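Local coordinates for pyridoxamine 5-phosphate-dependent dehydrase (Escherichia coli, PDB 3B8X), which removes the C3'-hydroxyl group from GDP-4-keto-6-deoxy-D-mannose by combined transamination and deoxygenation, a step in the biosynthesis of the O-antigen sugar L-colitose, at residues 81-93 against 124-137. The protein carries 1 engineered substitution. Sequence-based numbering, arbitrary orientation.
Sequences DEIIVPAVSWSTT and AVTDSTKAILTVNL. With G4M ([(2R,3S,4R,5R)-5-(2-amino-6-oxo-1,6-dihydro-9H-purin-9-yl)-3,4-dihydroxytetrahydrofuran-2-yl]methyl (2R,3S,4S,5S,6R)-3,4-dihydroxy-5-[({3-hydroxy-2-methyl-5-[(phosphonooxy)methyl]pyridin-4-yl}methyl)amino]-6-methyltetrahydro-2H-pyran-2-yl dihydrogen diphosphate), chain O.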
loop_
_atom_site.group_PDB
_atom_site.type_symbol
_atom_site.label_atom_id
_atom_site.label_comp_id
_atom_site.label_asym_id
_atom_site.label_seq_id
_atom_site.Cartn_x
_atom_site.Cartn_y
_atom_site.Cartn_z
ATOM N N ASP B 81 16.994 15.682 -5.943
ATOM C CA ASP B 81 17.784 15.885 -4.725
ATOM C C ASP B 81 18.628 14.649 -4.405
ATOM O O ASP B 81 18.210 13.506 -4.632
ATOM C CB ASP B 81 16.893 16.213 -3.539
ATOM C CG ASP B 81 16.674 17.717 -3.337
ATOM O OD1 ASP B 81 17.219 18.525 -4.127
ATOM O OD2 ASP B 81 15.980 18.066 -2.345
ATOM N N GLU B 82 19.815 14.866 -3.860
ATOM C CA GLU B 82 20.682 13.734 -3.538
ATOM C C GLU B 82 20.459 13.061 -2.179
ATOM O O GLU B 82 20.473 13.717 -1.127
ATOM C CB GLU B 82 22.165 14.083 -3.698
ATOM C CG GLU B 82 23.098 12.874 -3.401
ATOM C CD GLU B 82 24.580 13.233 -3.422
ATOM O OE1 GLU B 82 25.089 13.495 -4.541
ATOM O OE2 GLU B 82 25.206 13.285 -2.328
ATOM N N ILE B 83 20.288 11.735 -2.236
ATOM C CA ILE B 83 20.135 10.885 -1.053
ATOM C C ILE B 83 21.117 9.693 -1.192
ATOM O O ILE B 83 21.206 9.037 -2.258
ATOM C CB ILE B 83 18.653 10.431 -0.789
ATOM C CG1 ILE B 83 18.564 9.562 0.469
ATOM C CG2 ILE B 83 18.087 9.623 -1.939
ATOM C CD1 ILE B 83 17.351 9.819 1.338
ATOM N N ILE B 84 21.881 9.454 -0.121
ATOM C CA ILE B 84 22.879 8.378 -0.067
ATOM C C ILE B 84 22.234 7.207 0.705
ATOM O O ILE B 84 21.521 7.410 1.686
ATOM C CB ILE B 84 24.094 8.838 0.803
ATOM C CG1 ILE B 84 24.954 9.864 0.062
ATOM C CG2 ILE B 84 24.930 7.656 1.295
ATOM C CD1 ILE B 84 25.910 10.587 0.989
ATOM N N VAL B 85 22.459 5.987 0.239
ATOM C CA VAL B 85 21.938 4.791 0.898
ATOM C C VAL B 85 23.062 3.753 0.789
ATOM O O VAL B 85 23.865 3.817 -0.167
ATOM C CB VAL B 85 20.790 4.160 0.069
ATOM C CG1 VAL B 85 19.543 4.991 0.174
ATOM C CG2 VAL B 85 21.211 4.001 -1.377
ATOM N N PRO B 86 23.073 2.772 1.697
ATOM C CA PRO B 86 24.038 1.656 1.604
ATOM C C PRO B 86 23.647 0.764 0.425
ATOM O O PRO B 86 22.524 0.824 -0.090
ATOM C CB PRO B 86 23.834 0.903 2.926
ATOM C CG PRO B 86 22.391 1.172 3.270
ATOM C CD PRO B 86 22.194 2.635 2.873
ATOM N N ALA B 87 24.602 -0.033 -0.021
ATOM C CA ALA B 87 24.501 -0.901 -1.179
ATOM C C ALA B 87 23.684 -2.143 -0.907
ATOM O O ALA B 87 23.364 -2.864 -1.834
ATOM C CB ALA B 87 25.914 -1.313 -1.652
ATOM N N VAL B 88 23.465 -2.471 0.363
ATOM C CA VAL B 88 22.765 -3.713 0.649
ATOM C C VAL B 88 21.668 -3.383 1.591
ATOM O O VAL B 88 21.890 -2.723 2.606
ATOM C CB VAL B 88 23.646 -4.735 1.424
ATOM C CG1 VAL B 88 22.807 -6.037 1.811
ATOM C CG2 VAL B 88 24.932 -5.057 0.619
ATOM N N SER B 89 20.462 -3.826 1.246
ATOM C CA SER B 89 19.343 -3.623 2.161
ATOM C C SER B 89 18.142 -4.327 1.577
ATOM O O SER B 89 18.287 -5.404 1.032
ATOM C CB SER B 89 19.088 -2.146 2.474
ATOM O OG SER B 89 18.377 -1.517 1.428
ATOM N N TRP B 90 16.976 -3.703 1.642
ATOM C CA TRP B 90 15.784 -4.325 1.089
ATOM C C TRP B 90 15.322 -3.516 -0.127
ATOM O O TRP B 90 15.595 -2.327 -0.248
ATOM C CB TRP B 90 14.694 -4.469 2.175
ATOM C CG TRP B 90 13.487 -5.253 1.717
ATOM C CD1 TRP B 90 12.265 -4.746 1.396
ATOM C CD2 TRP B 90 13.410 -6.679 1.519
ATOM N NE1 TRP B 90 11.413 -5.785 1.018
ATOM C CE2 TRP B 90 12.116 -6.963 1.025
ATOM C CE3 TRP B 90 14.329 -7.739 1.670
ATOM C CZ2 TRP B 90 11.701 -8.258 0.731
ATOM C CZ3 TRP B 90 13.926 -9.038 1.334
ATOM C CH2 TRP B 90 12.610 -9.285 0.901
ATOM N N SER B 91 14.640 -4.186 -1.037
ATOM C CA SER B 91 14.236 -3.574 -2.292
ATOM C C SER B 91 13.437 -2.293 -2.080
ATOM O O SER B 91 13.669 -1.252 -2.712
ATOM C CB SER B 91 13.420 -4.601 -3.091
ATOM O OG SER B 91 12.196 -4.904 -2.420
ATOM N N THR B 92 12.470 -2.387 -1.177
ATOM C CA THR B 92 11.602 -1.265 -0.841
ATOM C C THR B 92 12.255 -0.174 0.010
ATOM O O THR B 92 11.616 0.819 0.314
ATOM C CB THR B 92 10.198 -1.676 -0.337
ATOM O OG1 THR B 92 10.311 -2.375 0.908
ATOM C CG2 THR B 92 9.450 -2.517 -1.356
ATOM N N THR B 93 13.530 -0.341 0.365
ATOM C CA THR B 93 14.303 0.761 0.923
ATOM C C THR B 93 14.567 1.693 -0.297
ATOM O O THR B 93 14.411 2.934 -0.232
ATOM C CB THR B 93 15.665 0.325 1.420
ATOM O OG1 THR B 93 15.485 -0.680 2.419
ATOM C CG2 THR B 93 16.349 1.527 2.081
ATOM N N ALA B 124 31.757 10.196 0.616
ATOM C CA ALA B 124 30.592 10.417 -0.231
ATOM C C ALA B 124 29.767 11.685 0.014
ATOM O O ALA B 124 29.087 12.183 -0.893
ATOM C CB ALA B 124 29.682 9.201 -0.137
ATOM N N VAL B 125 29.756 12.158 1.252
ATOM C CA VAL B 125 28.931 13.281 1.622
ATOM C C VAL B 125 29.462 14.573 1.011
ATOM O O VAL B 125 30.556 15.017 1.355
ATOM C CB VAL B 125 28.843 13.394 3.161
ATOM C CG1 VAL B 125 28.144 14.681 3.542
ATOM C CG2 VAL B 125 28.106 12.195 3.730
ATOM N N THR B 126 28.712 15.166 0.089
ATOM C CA THR B 126 29.147 16.413 -0.554
ATOM C C THR B 126 28.149 17.551 -0.275
ATOM O O THR B 126 27.210 17.379 0.491
ATOM C CB THR B 126 29.379 16.213 -2.080
ATOM O OG1 THR B 126 28.231 16.660 -2.803
ATOM C CG2 THR B 126 29.608 14.733 -2.397
ATOM N N ASP B 127 28.336 18.730 -0.857
ATOM C CA ASP B 127 27.381 19.805 -0.575
ATOM C C ASP B 127 26.012 19.537 -1.202
ATOM O O ASP B 127 25.030 20.198 -0.853
ATOM C CB ASP B 127 27.901 21.142 -1.093
ATOM C CG ASP B 127 29.151 21.591 -0.377
ATOM O OD1 ASP B 127 29.287 21.268 0.830
ATOM O OD2 ASP B 127 29.993 22.255 -1.027
ATOM N N SER B 128 25.989 18.603 -2.156
ATOM C CA SER B 128 24.798 18.252 -2.904
ATOM C C SER B 128 23.999 17.191 -2.164
ATOM O O SER B 128 22.835 16.961 -2.479
ATOM C CB SER B 128 25.185 17.790 -4.315
ATOM O OG SER B 128 25.811 16.514 -4.314
ATOM N N THR B 129 24.610 16.624 -1.126
ATOM C CA THR B 129 23.965 15.602 -0.312
ATOM C C THR B 129 22.874 16.239 0.532
ATOM O O THR B 129 23.162 17.095 1.373
ATOM C CB THR B 129 24.972 14.887 0.606
ATOM O OG1 THR B 129 26.002 14.298 -0.198
ATOM C CG2 THR B 129 24.257 13.824 1.402
ATOM N N LYS B 130 21.633 15.805 0.288
ATOM C CA LYS B 130 20.450 16.330 0.966
ATOM C C LYS B 130 19.954 15.412 2.103
ATOM O O LYS B 130 19.353 15.875 3.090
ATOM C CB LYS B 130 19.299 16.462 -0.040
ATOM C CG LYS B 130 19.476 17.558 -1.042
ATOM C CD LYS B 130 19.685 18.900 -0.341
ATOM C CE LYS B 130 20.179 19.984 -1.291
ATOM N NZ LYS B 130 19.632 21.332 -0.933
ATOM N N ALA B 131 20.220 14.116 1.974
ATOM C CA ALA B 131 19.755 13.164 2.962
ATOM C C ALA B 131 20.622 11.914 3.024
ATOM O O ALA B 131 21.318 11.565 2.079
ATOM C CB ALA B 131 18.319 12.754 2.598
ATOM N N ILE B 132 20.494 11.199 4.116
ATOM C CA ILE B 132 21.199 9.945 4.272
ATOM C C ILE B 132 20.160 8.958 4.810
ATOM O O ILE B 132 19.669 9.097 5.926
ATOM C CB ILE B 132 22.343 10.058 5.298
ATOM C CG1 ILE B 132 23.199 11.294 5.022
ATOM C CG2 ILE B 132 23.211 8.778 5.301
ATOM C CD1 ILE B 132 24.672 11.057 5.277
ATOM N N LEU B 133 19.823 7.975 3.990
ATOM C CA LEU B 133 18.869 6.941 4.393
ATOM C C LEU B 133 19.676 5.726 4.911
ATOM O O LEU B 133 20.149 4.881 4.155
ATOM C CB LEU B 133 17.967 6.537 3.222
ATOM C CG LEU B 133 17.060 5.341 3.522
ATOM C CD1 LEU B 133 16.227 5.597 4.786
ATOM C CD2 LEU B 133 16.174 4.991 2.362
ATOM N N THR B 134 19.875 5.704 6.218
ATOM C CA THR B 134 20.621 4.657 6.886
ATOM C C THR B 134 19.691 3.466 6.964
ATOM O O THR B 134 18.472 3.611 6.880
ATOM C CB THR B 134 21.105 5.061 8.336
ATOM O OG1 THR B 134 20.009 5.311 9.257
ATOM C CG2 THR B 134 22.020 6.285 8.264
ATOM N N VAL B 135 20.277 2.290 7.081
ATOM C CA VAL B 135 19.501 1.064 7.216
ATOM C C VAL B 135 20.253 0.229 8.250
ATOM O O VAL B 135 21.444 0.003 8.083
ATOM C CB VAL B 135 19.501 0.253 5.899
ATOM C CG1 VAL B 135 18.808 -1.112 6.108
ATOM C CG2 VAL B 135 18.850 1.051 4.768
ATOM N N ASN B 136 19.581 -0.149 9.340
ATOM C CA ASN B 136 20.206 -0.950 10.404
ATOM C C ASN B 136 20.011 -2.406 10.025
ATOM O O ASN B 136 18.919 -2.972 10.183
ATOM C CB ASN B 136 19.591 -0.637 11.781
ATOM C CG ASN B 136 19.740 0.825 12.145
ATOM O OD1 ASN B 136 20.868 1.369 12.114
ATOM N ND2 ASN B 136 18.603 1.501 12.374
ATOM N N LEU B 137 21.055 -2.993 9.445
ATOM C CA LEU B 137 20.951 -4.323 8.891
ATOM C C LEU B 137 20.950 -5.480 9.866
ATOM O O LEU B 137 21.821 -5.610 10.730
ATOM C CB LEU B 137 21.964 -4.553 7.756
ATOM C CG LEU B 137 21.448 -5.426 6.599
ATOM C CD1 LEU B 137 20.568 -4.609 5.638
ATOM C CD2 LEU B 137 22.616 -6.048 5.824
HETATM O OP3 G4M O . 8.162 -6.750 4.544
HETATM P PL G4M O . 7.791 -5.242 4.862
HETATM O OP1 G4M O . 7.011 -4.513 3.640
HETATM O OP2 G4M O . 6.867 -5.200 6.177
HETATM O OP4 G4M O . 9.150 -4.441 5.267
HETATM C C5B G4M O . 9.863 -4.183 4.091
HETATM C C5L G4M O . 11.281 -3.986 4.472
HETATM C C6L G4M O . 11.809 -2.702 4.473
HETATM N N1L G4M O . 13.080 -2.522 4.750
HETATM C C2L G4M O . 13.906 -3.504 5.038
HETATM C C2A G4M O . 15.369 -3.222 5.289
HETATM C C3L G4M O . 13.469 -4.824 5.107
HETATM O O3L G4M O . 14.381 -5.793 5.339
HETATM C C4L G4M O . 12.085 -5.073 4.842
HETATM C C4A G4M O . 11.550 -6.369 4.864
HETATM N N4A G4M O . 12.341 -7.384 5.044
HETATM C C4G G4M O . 11.776 -8.680 5.173
HETATM C C5G G4M O . 12.689 -9.744 4.610
HETATM C C6G G4M O . 14.104 -9.591 5.167
HETATM O O5G G4M O . 12.128 -10.930 5.165
HETATM C C3G G4M O . 10.439 -8.797 4.422
HETATM O O3G G4M O . 9.398 -8.773 5.391
HETATM C C2G G4M O . 10.377 -10.162 3.676
HETATM O O2G G4M O . 9.043 -10.490 3.276
HETATM C C1G G4M O . 10.891 -11.276 4.558
HETATM O O1G G4M O . 11.243 -12.333 3.674
HETATM P P2 G4M O . 10.962 -13.836 4.116
HETATM O O3P G4M O . 11.500 -14.078 5.621
HETATM O O4P G4M O . 11.868 -14.794 3.172
HETATM O OPP G4M O . 9.363 -13.965 3.954
HETATM P P G4M O . 8.831 -15.478 4.061
HETATM O O1P G4M O . 9.475 -16.617 3.110
HETATM O O2P G4M O . 7.308 -15.250 3.657
HETATM O "O5'" G4M O . 8.696 -15.880 5.584
HETATM C "C5'" G4M O . 9.875 -16.499 6.055
HETATM C "C4'" G4M O . 9.462 -17.793 6.738
HETATM O "O4'" G4M O . 8.260 -17.563 7.532
HETATM C "C3'" G4M O . 9.084 -18.854 5.678
HETATM O "O3'" G4M O . 9.428 -20.115 6.232
HETATM C "C2'" G4M O . 7.556 -18.682 5.533
HETATM O "O2'" G4M O . 6.987 -19.944 5.166
HETATM C "C1'" G4M O . 7.191 -18.363 6.976
HETATM N N9 G4M O . 5.916 -17.644 7.064
HETATM C C8 G4M O . 5.677 -16.392 6.594
HETATM N N7 G4M O . 4.434 -16.074 6.899
HETATM C C4 G4M O . 4.791 -18.107 7.698
HETATM C C5 G4M O . 3.818 -17.085 7.594
HETATM C C6 G4M O . 2.522 -17.291 8.191
HETATM O O6 G4M O . 1.627 -16.461 8.158
HETATM N N3 G4M O . 4.492 -19.248 8.325
HETATM C C2 G4M O . 3.291 -19.428 8.850
HETATM N N1 G4M O . 2.304 -18.477 8.799
HETATM N N2 G4M O . 3.009 -20.608 9.466
HETATM O O HOH W 1 21.196 17.759 -4.167
#
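With CG trans to the backbone N (chi1 -178°) and the chain extended beyond it, E82 reaches the turn at 126-129, where T129 OG1 donates a very short 2.5 Å bond to OE2. T129 OG1 in turn accepts from T126 N, and OE2 also forms a salt bridge with K105 on the neighbouring strand 103-107. I84 turns CG1 the other way, opposite its carbonyl carbon (chi1 -74°), so that CD1 meets T129 CG2 and V125 CG2. E82 O is gripped twice, by K130 N at 2.8 Å and A131 N at 3.1 Å. I84 N donates to A131 O, and L133 N meets I84 O at 2.9 Å, almost in line with the carbonyl. Strands 82-86 and 129-135 run parallel in the mixed central sheet of the PLP-dependent aminotransferase fold. I83 CD1 presses on A131 CB at a tight 3.3 Å and also reaches L133 CB. P86, lacking an N-H, ends this ladder; its CD lies against L133 O, which is buried without a polar partner. The P86 and V135 side chains cross at about a right angle, CG touching CG2. T93, at the start of helix 91-99, sets CG2 against L133 CD2 (a tight 3.5 Å) and V135 CG2, while its OG1 bonds to D161. One W90 ring face lies against the bound cofactor-sugar adduct, N4A 3.8 Å above its centre; F242 and F244 of the second subunit meet W90 edge-to-face.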